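Local coordinates for sulfur oxidation protein soxB (Thermus thermophilus, PDB 2WDD), which probably hydrolyses the sulfur-sulfur bond of cysteine S-thiosulfonate in the Sox sulfur oxidation pathway, using two manganese ions, at residues I416-T425 / Y527-R535. Sequence-based numbering, arbitrary orientation. Where two conformers were deposited one is given.
Sequences ITWDHLYAYT and YEVLAEYLR. With TBU (tertiary-butyl alcohol), chain D.
L421 O accepts from both T425 N and T425 OG1, the hydroxyl bond being 2.7 Å from OG1 to O, and T425 OG1 then lies 3.4 Å from Y527 CB. This is the meeting of two helices running roughly antiparallel, 418-425 and 526-537, in the C-terminal part of a 5'-nucleotidase-family protein; the short segments cross at 141° with axes 10.4 Å apart. Knobs-into-holes packing joins them: L421 sits among Y527, L530, A531 and L534, while Y527 fits among W418, L421, Y422 and T425. Y527 CG stands between its backbone N and carbonyl carbon (chi1 44°), which turns the ring toward W418 and Y422 of the other helix. There Y422 makes a T-shaped contact, its CE1 edge over the centre of the Y527 face with the planes at 80°. Y422 OH is hydrogen-bonded to H359 NE2, and both tyrosines belong to the pocket occupied by tertiary-butyl alcohol. W418 CZ3 comes within 3.6 Å of Y527 CD1, which lies at the indole edge. With Y527 cut back to alanine, Y422 CE1 is likely to lose the ring face it points at, and a gap would probably open beside W418 CZ3. Just ahead of helix 418-425, I416 CG2 packs 3.9 Å from L534 CD1, and T417 and H420 form a capping box. W418 CZ2 also comes within 3.3 Å of A531 CB, a tight contact. At the indole rim one water accepts from both W418 NE1 and R535 NH2, the latter 2.9 Å from the water oxygen.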
loop_
_atom_site.group_PDB
_atom_site.type_symbol
_atom_site.label_atom_id
_atom_site.label_comp_id
_atom_site.label_asym_id
_atom_site.label_seq_id
_atom_site.Cartn_x
_atom_site.Cartn_y
_atom_site.Cartn_z
ATOM N N ILE A 416 7.893 -10.762 17.493
ATOM C CA ILE A 416 7.999 -10.750 16.034
ATOM C C ILE A 416 7.932 -12.207 15.583
ATOM O O ILE A 416 8.668 -13.054 16.099
ATOM C CB ILE A 416 9.320 -10.124 15.560
ATOM C CG1 ILE A 416 9.487 -8.707 16.107
ATOM C CG2 ILE A 416 9.408 -10.146 14.027
ATOM C CD1 ILE A 416 10.897 -8.157 15.965
ATOM N N THR A 417 7.077 -12.483 14.607
ATOM C CA THR A 417 6.889 -13.843 14.103
ATOM C C THR A 417 7.226 -13.927 12.626
ATOM O O THR A 417 7.438 -12.905 11.961
ATOM C CB THR A 417 5.435 -14.289 14.304
ATOM O OG1 THR A 417 4.595 -13.532 13.419
ATOM C CG2 THR A 417 4.991 -14.061 15.748
ATOM N N TRP A 418 7.270 -15.149 12.106
ATOM C CA TRP A 418 7.526 -15.330 10.686
ATOM C C TRP A 418 6.426 -14.635 9.886
ATOM O O TRP A 418 6.691 -14.052 8.835
ATOM C CB TRP A 418 7.583 -16.813 10.324
ATOM C CG TRP A 418 8.973 -17.347 10.276
ATOM C CD1 TRP A 418 9.582 -18.143 11.205
ATOM C CD2 TRP A 418 9.926 -17.134 9.236
ATOM N NE1 TRP A 418 10.865 -18.428 10.808
ATOM C CE2 TRP A 418 11.101 -17.828 9.596
ATOM C CE3 TRP A 418 9.907 -16.413 8.039
ATOM C CZ2 TRP A 418 12.241 -17.831 8.795
ATOM C CZ3 TRP A 418 11.027 -16.431 7.235
ATOM C CH2 TRP A 418 12.183 -17.135 7.617
ATOM N N ASP A 419 5.196 -14.694 10.379
ATOM C CA ASP A 419 4.092 -14.042 9.668
ATOM C C ASP A 419 4.379 -12.549 9.512
ATOM O O ASP A 419 4.119 -11.978 8.455
ATOM C CB ASP A 419 2.738 -14.306 10.328
ATOM C CG ASP A 419 1.571 -14.156 9.348
ATOM O OD1 ASP A 419 1.656 -14.703 8.229
ATOM O OD2 ASP A 419 0.610 -13.419 9.660
ATOM N N HIS A 420 4.978 -11.936 10.532
ATOM C CA HIS A 420 5.359 -10.527 10.434
ATOM C C HIS A 420 6.478 -10.359 9.409
ATOM O O HIS A 420 6.475 -9.414 8.623
ATOM C CB HIS A 420 5.848 -9.974 11.776
ATOM C CG HIS A 420 4.800 -9.936 12.846
ATOM N ND1 HIS A 420 5.034 -10.421 14.115
ATOM C CD2 HIS A 420 3.553 -9.405 12.870
ATOM C CE1 HIS A 420 3.971 -10.210 14.869
ATOM N NE2 HIS A 420 3.052 -9.606 14.136
ATOM N N LEU A 421 7.473 -11.244 9.443
ATOM C CA LEU A 421 8.572 -11.116 8.492
ATOM C C LEU A 421 8.024 -11.148 7.064
ATOM O O LEU A 421 8.486 -10.401 6.203
ATOM C CB LEU A 421 9.609 -12.225 8.679
ATOM C CG LEU A 421 10.377 -12.249 10.001
ATOM C CD1 LEU A 421 11.522 -13.276 9.909
ATOM C CD2 LEU A 421 10.893 -10.865 10.346
ATOM N N TYR A 422 7.051 -12.018 6.802
ATOM C CA TYR A 422 6.459 -12.095 5.468
ATOM C C TYR A 422 5.612 -10.852 5.173
ATOM O O TYR A 422 5.588 -10.373 4.041
ATOM C CB TYR A 422 5.613 -13.353 5.306
ATOM C CG TYR A 422 6.384 -14.662 5.384
ATOM C CD1 TYR A 422 7.582 -14.834 4.706
ATOM C CD2 TYR A 422 5.885 -15.731 6.126
ATOM C CE1 TYR A 422 8.287 -16.034 4.793
ATOM C CE2 TYR A 422 6.578 -16.936 6.210
ATOM C CZ TYR A 422 7.769 -17.076 5.539
ATOM O OH TYR A 422 8.451 -18.269 5.619
ATOM N N ALA A 423 4.965 -10.296 6.193
ATOM C CA ALA A 423 4.205 -9.053 6.002
ATOM C C ALA A 423 5.126 -7.885 5.622
ATOM O O ALA A 423 4.725 -6.976 4.901
ATOM C CB ALA A 423 3.430 -8.698 7.260
ATOM N N TYR A 424 6.351 -7.900 6.141
ATOM C CA TYR A 424 7.308 -6.840 5.873
ATOM C C TYR A 424 8.180 -7.084 4.648
ATOM O O TYR A 424 8.661 -6.131 4.025
ATOM C CB TYR A 424 8.271 -6.721 7.054
ATOM C CG TYR A 424 7.755 -5.988 8.268
ATOM C CD1 TYR A 424 7.384 -4.645 8.193
ATOM C CD2 TYR A 424 7.829 -6.585 9.530
ATOM C CE1 TYR A 424 7.023 -3.935 9.348
ATOM C CE2 TYR A 424 7.478 -5.891 10.690
ATOM C CZ TYR A 424 7.060 -4.572 10.593
ATOM O OH TYR A 424 6.723 -3.888 11.748
ATOM N N THR A 425 8.509 -8.352 4.388
ATOM C CA THR A 425 9.493 -8.663 3.355
ATOM C C THR A 425 9.082 -9.771 2.399
ATOM O O THR A 425 9.941 -10.353 1.712
ATOM C CB THR A 425 10.868 -9.025 3.988
ATOM O OG1 THR A 425 10.757 -10.253 4.725
ATOM C CG2 THR A 425 11.380 -7.917 4.910
ATOM N N TYR A 527 14.319 -12.396 4.425
ATOM C CA TYR A 527 13.673 -12.927 5.628
ATOM C C TYR A 527 14.467 -14.027 6.328
ATOM O O TYR A 527 14.360 -14.182 7.545
ATOM C CB TYR A 527 12.202 -13.297 5.421
ATOM C CG TYR A 527 11.908 -14.044 4.148
ATOM C CD1 TYR A 527 12.257 -15.388 4.000
ATOM C CD2 TYR A 527 11.180 -13.448 3.125
ATOM C CE1 TYR A 527 11.943 -16.083 2.837
ATOM C CE2 TYR A 527 10.856 -14.138 1.975
ATOM C CZ TYR A 527 11.227 -15.459 1.839
ATOM O OH TYR A 527 10.921 -16.120 0.665
ATOM N N GLU A 528 15.280 -14.763 5.565
ATOM C CA GLU A 528 16.128 -15.788 6.173
ATOM C C GLU A 528 17.187 -15.089 7.018
ATOM O O GLU A 528 17.525 -15.549 8.117
ATOM C CB GLU A 528 16.789 -16.670 5.114
ATOM C CG GLU A 528 15.806 -17.608 4.426
ATOM C CD GLU A 528 16.459 -18.520 3.392
ATOM O OE1 GLU A 528 17.704 -18.494 3.252
ATOM O OE2 GLU A 528 15.717 -19.270 2.720
ATOM N N VAL A 529 17.710 -13.972 6.514
ATOM C CA VAL A 529 18.721 -13.224 7.243
ATOM C C VAL A 529 18.094 -12.665 8.517
ATOM O O VAL A 529 18.670 -12.743 9.603
ATOM C CB VAL A 529 19.306 -12.095 6.351
ATOM C CG1 VAL A 529 20.292 -11.236 7.122
ATOM C CG2 VAL A 529 19.958 -12.678 5.096
ATOM N N LEU A 530 16.891 -12.110 8.382
ATOM C CA LEU A 530 16.208 -11.550 9.533
ATOM C C LEU A 530 15.921 -12.581 10.605
ATOM O O LEU A 530 16.138 -12.322 11.788
ATOM C CB LEU A 530 14.906 -10.883 9.110
ATOM C CG LEU A 530 15.137 -9.646 8.245
ATOM C CD1 LEU A 530 13.815 -9.136 7.734
ATOM C CD2 LEU A 530 15.869 -8.561 9.047
ATOM N N ALA A 531 15.429 -13.747 10.197
ATOM C CA ALA A 531 15.115 -14.798 11.155
ATOM C C ALA A 531 16.391 -15.255 11.871
ATOM O O ALA A 531 16.374 -15.450 13.075
ATOM C CB ALA A 531 14.400 -15.968 10.491
ATOM N N GLU A 532 17.493 -15.373 11.134
ATOM C CA GLU A 532 18.768 -15.771 11.728
ATOM C C GLU A 532 19.188 -14.788 12.818
ATOM O O GLU A 532 19.608 -15.181 13.912
ATOM C CB GLU A 532 19.852 -15.829 10.650
ATOM C CG GLU A 532 20.015 -17.191 10.017
ATOM C CD GLU A 532 21.086 -17.213 8.947
ATOM O OE1 GLU A 532 21.949 -16.313 8.937
ATOM O OE2 GLU A 532 21.055 -18.129 8.107
ATOM N N TYR A 533 19.086 -13.499 12.515
ATOM C CA TYR A 533 19.458 -12.459 13.457
ATOM C C TYR A 533 18.537 -12.469 14.675
ATOM O O TYR A 533 18.997 -12.495 15.814
ATOM C CB TYR A 533 19.371 -11.096 12.775
ATOM C CG TYR A 533 19.579 -9.923 13.706
ATOM C CD1 TYR A 533 20.819 -9.673 14.273
ATOM C CD2 TYR A 533 18.525 -9.077 14.029
ATOM C CE1 TYR A 533 21.019 -8.570 15.107
ATOM C CE2 TYR A 533 18.714 -7.983 14.859
ATOM C CZ TYR A 533 19.954 -7.743 15.406
ATOM O OH TYR A 533 20.131 -6.650 16.231
ATOM N N LEU A 534 17.231 -12.420 14.429
ATOM C CA LEU A 534 16.256 -12.376 15.514
ATOM C C LEU A 534 16.327 -13.568 16.466
ATOM O O LEU A 534 16.272 -13.385 17.686
ATOM C CB LEU A 534 14.835 -12.222 14.959
ATOM C CG LEU A 534 14.570 -10.912 14.205
ATOM C CD1 LEU A 534 13.174 -10.948 13.578
ATOM C CD2 LEU A 534 14.700 -9.712 15.137
ATOM N N ARG A 535 16.424 -14.780 15.917
ATOM C CA ARG A 535 16.510 -15.984 16.755
ATOM C C ARG A 535 17.701 -15.844 17.693
ATOM O O ARG A 535 17.608 -16.154 18.873
ATOM C CB ARG A 535 16.739 -17.240 15.903
ATOM C CG ARG A 535 15.637 -17.599 14.932
ATOM C CD ARG A 535 16.105 -18.736 14.015
ATOM N NE ARG A 535 15.052 -19.183 13.110
ATOM C CZ ARG A 535 15.205 -19.343 11.801
ATOM N NH1 ARG A 535 16.380 -19.103 11.236
ATOM N NH2 ARG A 535 14.186 -19.749 11.055
HETATM O O TBU D . 8.166 -18.663 1.944
HETATM C C TBU D . 8.152 -19.885 1.206
HETATM C C1 TBU D . 8.657 -21.028 2.065
HETATM C C2 TBU D . 6.718 -20.175 0.768
HETATM C C3 TBU D . 9.073 -19.755 -0.009
HETATM O O HOH W 1 12.041 -20.458 12.804
#